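Glycoside hydrolase family 31 (Trueperella pyogenes, PDB 5I0F) degrades cycloalternan, a cyclic glucose oligosaccharide, probably by a retaining mechanism that passes through a covalent glycosyl-enzyme intermediate on a TIM-barrel domain. Local coordinates at residues 8-13 with 473-478; 659-664 with 691-696; 355-360 with 456-461; 623-628 with 721-726. All blocks are in the same frame, centred on the assembly; numbering follows the deposited sequence.

Contact 1. Residues 8-13 with 473-478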
loop_
_atom_site.group_PDB
_atom_site.type_symbol
_atom_site.label_atom_id
_atom_site.label_comp_id
_atom_site.label_asym_id
_atom_site.label_seq_id
_atom_site.Cartn_x
_atom_site.Cartn_y
_atom_site.Cartn_z
ATOM N N GLY A 8 6.359 21.789 -5.784
ATOM C CA GLY A 8 6.984 20.863 -6.699
ATOM C C GLY A 8 6.042 19.796 -7.230
ATOM O O GLY A 8 4.839 20.010 -7.356
ATOM N N ILE A 9 6.619 18.642 -7.542
ATOM C CA ILE A 9 5.865 17.518 -8.105
ATOM C C ILE A 9 4.994 16.875 -7.007
ATOM O O ILE A 9 3.958 16.260 -7.303
ATOM C CB ILE A 9 6.815 16.495 -8.772
ATOM C CG1 ILE A 9 6.039 15.452 -9.601
ATOM C CG2 ILE A 9 7.724 15.828 -7.749
ATOM C CD1 ILE A 9 6.959 14.564 -10.427
ATOM N N GLU A 10 5.426 17.036 -5.759
ATOM C CA GLU A 10 4.678 16.580 -4.559
ATOM C C GLU A 10 4.719 15.052 -4.410
ATOM O O GLU A 10 3.771 14.420 -3.939
ATOM C CB GLU A 10 3.259 17.162 -4.479
ATOM C CG GLU A 10 3.281 18.689 -4.458
ATOM C CD GLU A 10 1.903 19.323 -4.361
ATOM O OE1 GLU A 10 1.344 19.407 -3.238
ATOM O OE2 GLU A 10 1.361 19.740 -5.408
ATOM N N HIS A 11 5.838 14.475 -4.821
ATOM C CA HIS A 11 6.238 13.120 -4.397
ATOM C C HIS A 11 6.407 13.242 -2.861
ATOM O O HIS A 11 7.054 14.158 -2.403
ATOM C CB HIS A 11 7.537 12.751 -5.132
ATOM C CG HIS A 11 8.056 11.369 -4.871
ATOM N ND1 HIS A 11 8.366 10.926 -3.614
ATOM C CD2 HIS A 11 8.451 10.386 -5.715
ATOM C CE1 HIS A 11 8.830 9.687 -3.672
ATOM N NE2 HIS A 11 8.906 9.340 -4.944
ATOM N N PRO A 12 5.817 12.331 -2.055
ATOM C CA PRO A 12 5.887 12.570 -0.593
ATOM C C PRO A 12 7.271 12.504 0.052
ATOM O O PRO A 12 7.434 12.968 1.180
ATOM C CB PRO A 12 4.960 11.502 -0.006
ATOM C CG PRO A 12 4.780 10.484 -1.084
ATOM C CD PRO A 12 4.888 11.239 -2.383
ATOM N N TYR A 13 8.246 11.898 -0.622
ATOM C CA TYR A 13 9.587 11.743 -0.096
ATOM C C TYR A 13 10.709 12.344 -0.953
ATOM O O TYR A 13 11.870 12.098 -0.683
ATOM C CB TYR A 13 9.848 10.248 0.131
ATOM C CG TYR A 13 8.879 9.585 1.090
ATOM C CD1 TYR A 13 8.940 9.818 2.475
ATOM C CD2 TYR A 13 7.911 8.686 0.624
ATOM C CE1 TYR A 13 8.054 9.194 3.353
ATOM C CE2 TYR A 13 7.028 8.063 1.488
ATOM C CZ TYR A 13 7.085 8.317 2.848
ATOM O OH TYR A 13 6.172 7.654 3.669
ATOM N N TRP A 473 -0.881 12.787 -6.392
ATOM C CA TRP A 473 0.028 13.678 -5.689
ATOM C C TRP A 473 -0.399 15.113 -5.979
ATOM O O TRP A 473 -0.572 15.488 -7.133
ATOM C CB TRP A 473 1.465 13.510 -6.165
ATOM C CG TRP A 473 2.127 12.172 -5.971
ATOM C CD1 TRP A 473 1.758 11.155 -5.120
ATOM C CD2 TRP A 473 3.303 11.727 -6.630
ATOM N NE1 TRP A 473 2.631 10.095 -5.244
ATOM C CE2 TRP A 473 3.589 10.428 -6.166
ATOM C CE3 TRP A 473 4.145 12.300 -7.581
ATOM C CZ2 TRP A 473 4.696 9.704 -6.617
ATOM C CZ3 TRP A 473 5.245 11.579 -8.031
ATOM C CH2 TRP A 473 5.499 10.286 -7.556
ATOM N N GLY A 474 -0.533 15.923 -4.935
ATOM C CA GLY A 474 -0.895 17.333 -5.083
ATOM C C GLY A 474 -1.838 17.704 -3.968
ATOM O O GLY A 474 -2.957 17.183 -3.899
ATOM N N SER A 475 -1.403 18.594 -3.089
ATOM C CA SER A 475 -2.230 18.997 -1.961
ATOM C C SER A 475 -3.496 19.760 -2.405
ATOM O O SER A 475 -4.481 19.780 -1.670
ATOM C CB SER A 475 -1.399 19.860 -0.988
ATOM O OG SER A 475 -1.163 21.133 -1.577
ATOM N N ASP A 476 -3.462 20.355 -3.604
ATOM C CA ASP A 476 -4.535 21.233 -4.097
ATOM C C ASP A 476 -5.391 20.595 -5.197
ATOM O O ASP A 476 -6.210 21.275 -5.817
ATOM C CB ASP A 476 -3.984 22.586 -4.567
ATOM C CG ASP A 476 -2.698 22.465 -5.404
ATOM O OD1 ASP A 476 -2.154 21.325 -5.629
ATOM O OD2 ASP A 476 -2.199 23.548 -5.801
ATOM N N LEU A 477 -5.238 19.284 -5.410
ATOM C CA LEU A 477 -6.139 18.555 -6.299
ATOM C C LEU A 477 -7.582 18.715 -5.787
ATOM O O LEU A 477 -7.776 19.005 -4.620
ATOM C CB LEU A 477 -5.741 17.077 -6.390
ATOM C CG LEU A 477 -4.333 16.733 -6.909
ATOM C CD1 LEU A 477 -4.208 15.224 -7.091
ATOM C CD2 LEU A 477 -3.968 17.465 -8.180
ATOM N N ARG A 478 -8.568 18.552 -6.668
ATOM C CA ARG A 478 -9.974 18.743 -6.342
ATOM C C ARG A 478 -10.766 17.467 -6.590
ATOM O O ARG A 478 -10.680 16.857 -7.671
ATOM C CB ARG A 478 -10.578 19.857 -7.204
ATOM C CG ARG A 478 -9.849 21.187 -7.114
ATOM C CD ARG A 478 -10.564 22.235 -7.960
ATOM N NE ARG A 478 -9.989 23.585 -7.813
ATOM C CZ ARG A 478 -10.177 24.395 -6.765
ATOM N NH1 ARG A 478 -9.593 25.595 -6.740
ATOM N NH2 ARG A 478 -10.937 24.029 -5.739
#
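Trp-473 lays one face of its indole against the backbone and side chains of His-11 and Pro-12. The CA of His-11 sits 3.9 Å from the centroid of the six-membered ring of Trp-473, and CD of Pro-12 stands 4.1 Å from the centroid of the five-membered ring of Trp-473, over the same face; both are CH-pi contacts, and the broad indole covers two residues at once. The imidazole of His-11 runs alongside the indole and points the same way, its CD2 coming to 3.5 Å from CH2 of Trp-473 with the planes at 51°. Ile-9 adds an apolar touch from its CD1 to CZ3 of Trp-473.

Beyond the ring, the extended chain of Glu-10 reaches the turn that follows. Its OE1 accepts a nearly straight bond from the backbone N of Ser-475, 2.9 Å long with an angle of 168°, met from above the carboxylate plane; OG of Ser-475 adds a weak one. OE2 of Glu-10 lies 3.3 Å from CA of Gly-474, where a side chain would run into CG of Leu-477. OE2 of Glu-10 also lies 3.9 Å from OD1 of Asp-476, a like-charge approach probably eased by Arg-7, which bridges both acids, and by Arg-427.

Further out, ND1 of His-11 accepts from N of Tyr-13 in the ring plane, which fixes the imidazole's rotation. The contact thus docks a loop of the N-terminal domain on Trp-473 and the type I beta turn Gly-474 to Leu-477 after barrel strand 463-466, near a bound calcium ion; Asp-486, backbone partner of Ser-475, belongs to a calcium site.

Contact 2. Residues 659-664 with 691-696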
loop_
_atom_site.group_PDB
_atom_site.type_symbol
_atom_site.label_atom_id
_atom_site.label_comp_id
_atom_site.label_asym_id
_atom_site.label_seq_id
_atom_site.Cartn_x
_atom_site.Cartn_y
_atom_site.Cartn_z
ATOM N N ALA A 659 -0.256 -10.512 26.604
ATOM C CA ALA A 659 0.436 -9.239 26.927
ATOM C C ALA A 659 1.015 -9.134 28.339
ATOM O O ALA A 659 1.849 -8.271 28.591
ATOM C CB ALA A 659 -0.482 -8.044 26.679
ATOM N N ASP A 660 0.577 -9.972 29.272
ATOM C CA ASP A 660 1.192 -9.949 30.609
ATOM C C ASP A 660 2.531 -10.732 30.695
ATOM O O ASP A 660 3.122 -10.829 31.759
ATOM C CB ASP A 660 0.186 -10.393 31.684
ATOM C CG ASP A 660 -0.263 -11.817 31.515
ATOM O OD1 ASP A 660 0.170 -12.487 30.548
ATOM O OD2 ASP A 660 -1.074 -12.271 32.348
ATOM N N ASP A 661 3.003 -11.275 29.579
ATOM C CA ASP A 661 4.263 -11.999 29.532
ATOM C C ASP A 661 5.291 -11.166 28.761
ATOM O O ASP A 661 5.199 -11.074 27.555
ATOM C CB ASP A 661 4.036 -13.320 28.831
ATOM C CG ASP A 661 5.255 -14.221 28.846
ATOM O OD1 ASP A 661 6.388 -13.769 29.072
ATOM O OD2 ASP A 661 5.048 -15.410 28.617
ATOM N N PRO A 662 6.279 -10.582 29.451
ATOM C CA PRO A 662 7.220 -9.696 28.757
ATOM C C PRO A 662 8.126 -10.368 27.720
ATOM O O PRO A 662 8.625 -9.689 26.837
ATOM C CB PRO A 662 8.064 -9.086 29.897
ATOM C CG PRO A 662 7.615 -9.707 31.163
ATOM C CD PRO A 662 6.629 -10.786 30.868
ATOM N N GLU A 663 8.326 -11.685 27.815
ATOM C CA GLU A 663 9.179 -12.410 26.867
ATOM C C GLU A 663 8.651 -12.448 25.419
ATOM O O GLU A 663 9.425 -12.655 24.502
ATOM C CB GLU A 663 9.451 -13.834 27.393
ATOM C CG GLU A 663 10.255 -14.783 26.487
ATOM C CD GLU A 663 11.727 -14.413 26.272
ATOM O OE1 GLU A 663 12.237 -13.529 27.010
ATOM O OE2 GLU A 663 12.401 -15.045 25.383
ATOM N N ILE A 664 7.356 -12.219 25.204
ATOM C CA ILE A 664 6.806 -12.209 23.847
ATOM C C ILE A 664 7.499 -11.196 22.913
ATOM O O ILE A 664 7.624 -11.446 21.718
ATOM C CB ILE A 664 5.268 -11.983 23.826
ATOM C CG1 ILE A 664 4.888 -10.591 24.363
ATOM C CG2 ILE A 664 4.540 -13.094 24.570
ATOM C CD1 ILE A 664 3.411 -10.267 24.282
ATOM N N THR A 691 13.810 -22.546 17.246
ATOM C CA THR A 691 13.360 -22.330 18.600
ATOM C C THR A 691 12.147 -21.405 18.662
ATOM O O THR A 691 12.125 -20.366 18.017
ATOM C CB THR A 691 14.539 -21.808 19.444
ATOM O OG1 THR A 691 15.529 -22.853 19.526
ATOM C CG2 THR A 691 14.088 -21.444 20.827
ATOM N N THR A 692 11.160 -21.792 19.464
ATOM C CA THR A 692 9.925 -21.049 19.649
ATOM C C THR A 692 9.720 -20.751 21.141
ATOM O O THR A 692 9.927 -21.631 21.978
ATOM C CB THR A 692 8.771 -21.914 19.088
ATOM O OG1 THR A 692 9.011 -22.131 17.697
ATOM C CG2 THR A 692 7.422 -21.262 19.253
ATOM N N TYR A 693 9.333 -19.514 21.473
ATOM C CA TYR A 693 8.874 -19.219 22.835
ATOM C C TYR A 693 7.411 -19.614 22.977
ATOM O O TYR A 693 6.551 -19.136 22.214
ATOM C CB TYR A 693 9.081 -17.741 23.248
ATOM C CG TYR A 693 8.554 -17.494 24.654
ATOM C CD1 TYR A 693 9.220 -18.020 25.771
ATOM C CD2 TYR A 693 7.351 -16.813 24.866
ATOM C CE1 TYR A 693 8.713 -17.851 27.057
ATOM C CE2 TYR A 693 6.851 -16.618 26.140
ATOM C CZ TYR A 693 7.530 -17.144 27.233
ATOM O OH TYR A 693 7.013 -16.972 28.482
ATOM N N LEU A 694 7.125 -20.475 23.960
ATOM C CA LEU A 694 5.754 -20.844 24.299
ATOM C C LEU A 694 5.324 -20.072 25.524
ATOM O O LEU A 694 6.014 -20.105 26.548
ATOM C CB LEU A 694 5.626 -22.346 24.606
ATOM C CG LEU A 694 6.007 -23.309 23.502
ATOM C CD1 LEU A 694 5.922 -24.735 24.037
ATOM C CD2 LEU A 694 5.107 -23.115 22.283
ATOM N N PRO A 695 4.188 -19.371 25.445
ATOM C CA PRO A 695 3.637 -18.749 26.654
ATOM C C PRO A 695 2.954 -19.779 27.567
ATOM O O PRO A 695 2.826 -20.939 27.186
ATOM C CB PRO A 695 2.647 -17.712 26.105
ATOM C CG PRO A 695 2.348 -18.119 24.718
ATOM C CD PRO A 695 3.385 -19.088 24.238
ATOM N N GLU A 696 2.519 -19.347 28.749
ATOM C CA GLU A 696 1.981 -20.254 29.777
ATOM C C GLU A 696 0.807 -21.078 29.241
ATOM O O GLU A 696 0.044 -20.603 28.398
ATOM C CB GLU A 696 1.521 -19.482 31.024
ATOM C CG GLU A 696 2.622 -18.766 31.807
ATOM C CD GLU A 696 3.475 -19.688 32.670
ATOM O OE1 GLU A 696 2.927 -20.535 33.431
ATOM O OE2 GLU A 696 4.718 -19.546 32.604
HETATM O O HOH W 1 2.628 -16.624 29.142
#
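The Tyr-693 ring has CG of Glu-663 over the centre of one face and a carboxylate oxygen of Asp-661 at its edge. CG of Glu-663 stands 3.4 Å from the centroid of the Tyr-693 ring, a CH-pi contact set by chi1 (176°), with CG anti to the backbone N; the bend at chi2 then turns the carboxylate aside, and its OE2 bonds to His-667. Ile-664 brings CG2 obliquely to CE2 of Tyr-693.

At the phenol end, OH of Tyr-693 donates to OD2 of Asp-661, a short bond of 2.5 Å that meets the syn lone pair of OD2. The two side chains arrive from opposite directions, with the carboxylate turned 83° to the ring. Aspartate suits this place because its two oxygens do different work. A water donates to OD2 over 2.8 Å and accepts from the N of Glu-696, while OD1 of Asp-661 accepts from the N of Glu-663 at 3.1 Å. This last bond probably helps hold the carboxylate for the tyrosine.

Tyr-693 ties strand 689-694 of the C-terminal domain, paired with strand 712-717, to the loop after helix 655-658, where Asp-661 forms an Asx turn leading into a 3-10 segment.

Contact 3. Residues 355-360 with 456-461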
loop_
_atom_site.group_PDB
_atom_site.type_symbol
_atom_site.label_atom_id
_atom_site.label_comp_id
_atom_site.label_asym_id
_atom_site.label_seq_id
_atom_site.Cartn_x
_atom_site.Cartn_y
_atom_site.Cartn_z
ATOM N N ARG A 355 -22.217 -4.434 -22.964
ATOM C CA ARG A 355 -22.794 -5.679 -22.436
ATOM C C ARG A 355 -22.150 -6.879 -23.091
ATOM O O ARG A 355 -21.571 -6.775 -24.181
ATOM C CB ARG A 355 -24.308 -5.728 -22.699
ATOM C CG ARG A 355 -25.134 -4.619 -22.043
ATOM C CD ARG A 355 -24.855 -4.417 -20.557
ATOM N NE ARG A 355 -24.933 -5.647 -19.751
ATOM C CZ ARG A 355 -24.915 -5.687 -18.413
ATOM N NH1 ARG A 355 -24.838 -4.572 -17.687
ATOM N NH2 ARG A 355 -25.010 -6.854 -17.787
ATOM N N GLY A 356 -22.263 -8.028 -22.425
ATOM C CA GLY A 356 -21.698 -9.294 -22.902
ATOM C C GLY A 356 -21.948 -9.614 -24.361
ATOM O O GLY A 356 -21.020 -9.944 -25.084
ATOM N N PRO A 357 -23.205 -9.498 -24.808
ATOM C CA PRO A 357 -23.551 -9.732 -26.226
ATOM C C PRO A 357 -22.915 -8.778 -27.247
ATOM O O PRO A 357 -23.001 -9.056 -28.440
ATOM C CB PRO A 357 -25.085 -9.567 -26.246
ATOM C CG PRO A 357 -25.515 -9.863 -24.856
ATOM C CD PRO A 357 -24.410 -9.336 -23.978
ATOM N N ASP A 358 -22.295 -7.675 -26.823
ATOM C CA ASP A 358 -21.543 -6.828 -27.757
ATOM C C ASP A 358 -20.325 -7.507 -28.378
ATOM O O ASP A 358 -19.807 -7.033 -29.375
ATOM C CB ASP A 358 -21.019 -5.551 -27.086
ATOM C CG ASP A 358 -22.117 -4.633 -26.592
ATOM O OD1 ASP A 358 -23.303 -4.796 -26.957
ATOM O OD2 ASP A 358 -21.756 -3.703 -25.836
ATOM N N PHE A 359 -19.820 -8.564 -27.759
ATOM C CA PHE A 359 -18.518 -9.082 -28.110
ATOM C C PHE A 359 -18.571 -10.398 -28.859
ATOM O O PHE A 359 -19.338 -11.284 -28.510
ATOM C CB PHE A 359 -17.664 -9.250 -26.867
ATOM C CG PHE A 359 -17.463 -7.978 -26.113
ATOM C CD1 PHE A 359 -16.631 -6.976 -26.618
ATOM C CD2 PHE A 359 -18.153 -7.742 -24.920
ATOM C CE1 PHE A 359 -16.451 -5.781 -25.937
ATOM C CE2 PHE A 359 -17.974 -6.550 -24.227
ATOM C CZ PHE A 359 -17.130 -5.560 -24.746
ATOM N N THR A 360 -17.724 -10.488 -29.879
ATOM C CA THR A 360 -17.410 -11.723 -30.571
ATOM C C THR A 360 -15.943 -12.015 -30.334
ATOM O O THR A 360 -15.106 -11.107 -30.411
ATOM C CB THR A 360 -17.664 -11.577 -32.078
ATOM O OG1 THR A 360 -19.015 -11.173 -32.274
ATOM C CG2 THR A 360 -17.472 -12.892 -32.792
ATOM N N VAL A 456 -18.981 -8.999 -14.461
ATOM C CA VAL A 456 -19.590 -9.670 -13.330
ATOM C C VAL A 456 -20.956 -10.260 -13.737
ATOM O O VAL A 456 -21.215 -11.426 -13.473
ATOM C CB VAL A 456 -19.732 -8.739 -12.118
ATOM C CG1 VAL A 456 -20.287 -9.496 -10.943
ATOM C CG2 VAL A 456 -18.368 -8.170 -11.703
ATOM N N GLU A 457 -21.814 -9.468 -14.371
ATOM C CA GLU A 457 -23.196 -9.898 -14.631
ATOM C C GLU A 457 -23.325 -10.880 -15.785
ATOM O O GLU A 457 -24.150 -11.782 -15.702
ATOM C CB GLU A 457 -24.128 -8.698 -14.843
ATOM C CG GLU A 457 -24.292 -7.882 -13.579
ATOM C CD GLU A 457 -25.375 -6.833 -13.663
ATOM O OE1 GLU A 457 -25.909 -6.549 -14.775
ATOM O OE2 GLU A 457 -25.674 -6.276 -12.597
ATOM N N ASP A 458 -22.527 -10.698 -16.843
ATOM C CA ASP A 458 -22.608 -11.514 -18.053
ATOM C C ASP A 458 -21.531 -12.608 -18.053
ATOM O O ASP A 458 -21.866 -13.763 -18.251
ATOM C CB ASP A 458 -22.575 -10.638 -19.328
ATOM C CG ASP A 458 -23.689 -9.578 -19.345
ATOM O OD1 ASP A 458 -24.703 -9.807 -18.646
ATOM O OD2 ASP A 458 -23.586 -8.520 -20.034
ATOM N N LEU A 459 -20.273 -12.268 -17.810
ATOM C CA LEU A 459 -19.196 -13.272 -17.794
ATOM C C LEU A 459 -19.052 -14.061 -16.476
ATOM O O LEU A 459 -18.457 -15.142 -16.471
ATOM C CB LEU A 459 -17.871 -12.627 -18.181
ATOM C CG LEU A 459 -17.797 -12.098 -19.610
ATOM C CD1 LEU A 459 -16.389 -11.568 -19.893
ATOM C CD2 LEU A 459 -18.175 -13.152 -20.629
ATOM N N ASP A 460 -19.607 -13.525 -15.386
ATOM C CA ASP A 460 -19.726 -14.208 -14.097
ATOM C C ASP A 460 -18.401 -14.296 -13.321
ATOM O O ASP A 460 -18.197 -15.233 -12.571
ATOM C CB ASP A 460 -20.389 -15.591 -14.259
ATOM C CG ASP A 460 -21.009 -16.124 -12.961
ATOM O OD1 ASP A 460 -21.493 -15.322 -12.123
ATOM O OD2 ASP A 460 -21.011 -17.367 -12.790
ATOM N N ILE A 461 -17.521 -13.304 -13.459
ATOM C CA ILE A 461 -16.330 -13.277 -12.616
ATOM C C ILE A 461 -16.693 -13.035 -11.146
ATOM O O ILE A 461 -17.787 -12.557 -10.814
ATOM C CB ILE A 461 -15.260 -12.266 -13.073
ATOM C CG1 ILE A 461 -15.677 -10.838 -12.837
ATOM C CG2 ILE A 461 -14.864 -12.473 -14.533
ATOM C CD1 ILE A 461 -14.506 -9.896 -12.945
#
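A salt-bridge network at the surface of the TIM-barrel domain joins Arg-355, in the long loop after barrel strand 326-329, to Glu-457 and Asp-458 near the end of helix 453-457. NH2 of Arg-355 donates to OD1 of Asp-458 over 3.1 Å, nearly in the guanidinium plane, although the oxygen is approached from above its own carboxylate plane. The same NH2 reaches OE1 of Glu-457 at 3.2 Å, on the anti side of that carboxylate. The arginine chain folds twice, at chi2 (-50°) and chi3 (-52°), and the side chains of Arg-355 and Asp-458 cross at about a right angle; NE and NH2 then add weak bonds to OD2 of Asp-458.

OD2 of Asp-458 also accepts a shorter and straighter bond from the backbone N of Gly-356, 2.8 Å away at 164°. Thus one short acid holds both the side chain of Arg-355 and the main chain of the next residue. Glycine fits at position 356 because a side chain there would run into CB of Asp-458.

Within this beta/alpha barrel, the bonds fasten an excursion between strand 326-329 and helix 370-379 to the helical turn ahead of strand 463-466. The loop is shaped by a 3-10 segment, 356-358, and OD2 of Asp-358 accepts from the N of Arg-355 at 3.0 Å, which probably steadies the backbone there. Glu-457 has a second basic partner, Arg-453, at its OE2, one turn back on the helix.

Contact 4. Residues 623-628 with 721-726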
loop_
_atom_site.group_PDB
_atom_site.type_symbol
_atom_site.label_atom_id
_atom_site.label_comp_id
_atom_site.label_asym_id
_atom_site.label_seq_id
_atom_site.Cartn_x
_atom_site.Cartn_y
_atom_site.Cartn_z
ATOM N N ARG A 623 2.206 -30.363 -2.633
ATOM C CA ARG A 623 1.104 -31.302 -2.384
ATOM C C ARG A 623 0.828 -31.418 -0.887
ATOM O O ARG A 623 -0.316 -31.265 -0.451
ATOM C CB ARG A 623 1.396 -32.706 -2.974
ATOM C CG ARG A 623 0.936 -32.932 -4.408
ATOM C CD ARG A 623 1.047 -34.407 -4.843
ATOM N NE ARG A 623 2.404 -34.742 -5.298
ATOM C CZ ARG A 623 2.906 -34.503 -6.515
ATOM N NH1 ARG A 623 4.161 -34.858 -6.799
ATOM N NH2 ARG A 623 2.189 -33.929 -7.469
ATOM N N HIS A 624 1.891 -31.680 -0.118
ATOM C CA HIS A 624 1.825 -31.814 1.347
ATOM C C HIS A 624 1.209 -30.581 2.020
ATOM O O HIS A 624 0.232 -30.690 2.768
ATOM C CB HIS A 624 3.240 -32.113 1.893
ATOM C CG HIS A 624 3.397 -31.940 3.370
ATOM N ND1 HIS A 624 2.768 -32.747 4.292
ATOM C CD2 HIS A 624 4.159 -31.078 4.084
ATOM C CE1 HIS A 624 3.105 -32.370 5.513
ATOM N NE2 HIS A 624 3.957 -31.361 5.415
ATOM N N TYR A 625 1.773 -29.409 1.759
ATOM C CA TYR A 625 1.248 -28.192 2.382
ATOM C C TYR A 625 -0.141 -27.788 1.867
ATOM O O TYR A 625 -0.926 -27.211 2.638
ATOM C CB TYR A 625 2.263 -27.046 2.295
ATOM C CG TYR A 625 3.406 -27.236 3.282
ATOM C CD1 TYR A 625 3.169 -27.222 4.676
ATOM C CD2 TYR A 625 4.702 -27.430 2.842
ATOM C CE1 TYR A 625 4.207 -27.379 5.595
ATOM C CE2 TYR A 625 5.746 -27.604 3.749
ATOM C CZ TYR A 625 5.496 -27.606 5.121
ATOM O OH TYR A 625 6.552 -27.765 6.007
ATOM N N THR A 626 -0.473 -28.104 0.615
ATOM C CA THR A 626 -1.827 -27.810 0.129
ATOM C C THR A 626 -2.847 -28.759 0.773
ATOM O O THR A 626 -3.954 -28.321 1.072
ATOM C CB THR A 626 -1.928 -27.674 -1.407
ATOM O OG1 THR A 626 -0.990 -26.686 -1.868
ATOM C CG2 THR A 626 -3.285 -27.174 -1.823
ATOM N N ARG A 627 -2.467 -30.010 1.062
ATOM C CA ARG A 627 -3.308 -30.883 1.884
ATOM C C ARG A 627 -3.514 -30.285 3.280
ATOM O O ARG A 627 -4.626 -30.313 3.797
ATOM C CB ARG A 627 -2.725 -32.318 2.034
ATOM C CG ARG A 627 -2.998 -33.263 0.879
ATOM C CD ARG A 627 -2.542 -34.707 1.167
ATOM N NE ARG A 627 -1.081 -34.824 1.417
ATOM C CZ ARG A 627 -0.139 -35.190 0.523
ATOM N NH1 ARG A 627 -0.447 -35.531 -0.736
ATOM N NH2 ARG A 627 1.135 -35.229 0.897
ATOM N N VAL A 628 -2.447 -29.750 3.886
ATOM C CA VAL A 628 -2.547 -29.094 5.174
ATOM C C VAL A 628 -3.497 -27.883 5.086
ATOM O O VAL A 628 -4.409 -27.703 5.946
ATOM C CB VAL A 628 -1.152 -28.693 5.722
ATOM C CG1 VAL A 628 -1.281 -27.839 6.974
ATOM C CG2 VAL A 628 -0.317 -29.950 6.029
ATOM N N ASP A 721 9.455 -30.460 5.373
ATOM C CA ASP A 721 8.068 -30.857 5.633
ATOM C C ASP A 721 7.514 -30.403 6.986
ATOM O O ASP A 721 6.372 -30.722 7.302
ATOM C CB ASP A 721 7.877 -32.373 5.454
ATOM C CG ASP A 721 8.814 -33.198 6.283
ATOM O OD1 ASP A 721 9.757 -32.683 6.915
ATOM O OD2 ASP A 721 8.637 -34.418 6.271
ATOM N N ILE A 722 8.299 -29.654 7.766
ATOM C CA ILE A 722 7.860 -29.076 9.054
ATOM C C ILE A 722 7.968 -27.546 9.024
ATOM O O ILE A 722 8.964 -27.013 8.570
ATOM C CB ILE A 722 8.772 -29.563 10.211
ATOM C CG1 ILE A 722 8.797 -31.104 10.274
ATOM C CG2 ILE A 722 8.398 -28.944 11.556
ATOM C CD1 ILE A 722 7.488 -31.746 10.667
ATOM N N ILE A 723 6.942 -26.879 9.539
ATOM C CA ILE A 723 7.040 -25.507 10.032
ATOM C C ILE A 723 6.561 -25.589 11.491
ATOM O O ILE A 723 5.525 -26.182 11.738
ATOM C CB ILE A 723 6.223 -24.477 9.209
ATOM C CG1 ILE A 723 6.232 -23.106 9.918
ATOM C CG2 ILE A 723 4.798 -24.941 8.920
ATOM C CD1 ILE A 723 5.486 -22.004 9.183
ATOM N N PRO A 724 7.317 -25.006 12.451
ATOM C CA PRO A 724 6.900 -25.120 13.840
ATOM C C PRO A 724 5.525 -24.496 14.109
ATOM O O PRO A 724 5.295 -23.305 13.833
ATOM C CB PRO A 724 8.016 -24.407 14.612
ATOM C CG PRO A 724 9.208 -24.526 13.731
ATOM C CD PRO A 724 8.664 -24.422 12.337
ATOM N N VAL A 725 4.620 -25.329 14.597
ATOM C CA VAL A 725 3.248 -24.960 14.850
ATOM C C VAL A 725 2.843 -25.701 16.107
ATOM O O VAL A 725 3.019 -26.928 16.173
ATOM C CB VAL A 725 2.297 -25.364 13.693
ATOM C CG1 VAL A 725 0.832 -25.161 14.093
ATOM C CG2 VAL A 725 2.609 -24.561 12.425
ATOM N N TYR A 726 2.306 -24.966 17.079
ATOM C CA TYR A 726 1.891 -25.538 18.364
ATOM C C TYR A 726 0.424 -25.217 18.608
ATOM O O TYR A 726 -0.002 -24.093 18.372
ATOM C CB TYR A 726 2.768 -24.981 19.485
ATOM C CG TYR A 726 4.231 -25.329 19.293
ATOM C CD1 TYR A 726 5.049 -24.528 18.521
ATOM C CD2 TYR A 726 4.784 -26.492 19.861
ATOM C CE1 TYR A 726 6.393 -24.833 18.333
ATOM C CE2 TYR A 726 6.131 -26.818 19.681
ATOM C CZ TYR A 726 6.935 -25.986 18.920
ATOM O OH TYR A 726 8.267 -26.265 18.697
#
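His-624 leaves its helix with CB directed at the 721-726 segment, and chi1 of 165°, CG anti to the backbone N, carries the imidazole on toward Asp-721. CG2 of Val-628 lies over a face of the imidazole near its rim. CD2 lies 3.9 Å from O of Asp-721 and also covers the centre of the Tyr-625 ring. At the tip, NE2 donates to O of Asp-721 over 3.1 Å with an angle of 141°; the acceptor is tilted 26° from the imidazole plane. NE2 also comes to 4.0 Å from CB of Asp-721, whose carboxylate leads away. Histidine suits the place, being long enough to bring an N-H to a main-chain carbonyl from a helix surface.

Tyr-625, the next residue, runs beside it toward the same segment. Its CE1 meets CG2 of Ile-723 at 4.2 Å, and its OH lies 3.0 Å from C of Asp-721. A tyrosine can pack its ring in this buried place while its hydroxyl bonds to the main-chain O of Trp-720.

Through Tyr-625, helix 617-646 touches both helix 572-583 (Phe-579, Ala-580, Thr-583) and the loop that leads into strand 725-728 of the C-terminal sheet.

Contact 3 is nested within the loop closed by contact 1, and contact 2 within that closed by contact 4; the first pair closes before the second opens. The centres of contacts 1 and 3 lie about 38 Å apart and share the TIM-barrel domain, though contact 1 also brings in the N-terminal domain. Contacts 2 and 4, centres about 23 Å apart, touch: Tyr-726 on strand 725-728 packs against Thr-692 and Leu-694 on strand 689-694. Contact 2 lies wholly in the C-terminal domain, while contact 4 joins that domain to helix 617-646 of the barrel domain. Contacts 1 and 4, centres about 46 Å apart on opposite sides of the chain's centre, tie the barrel to domains at either end of the sequence.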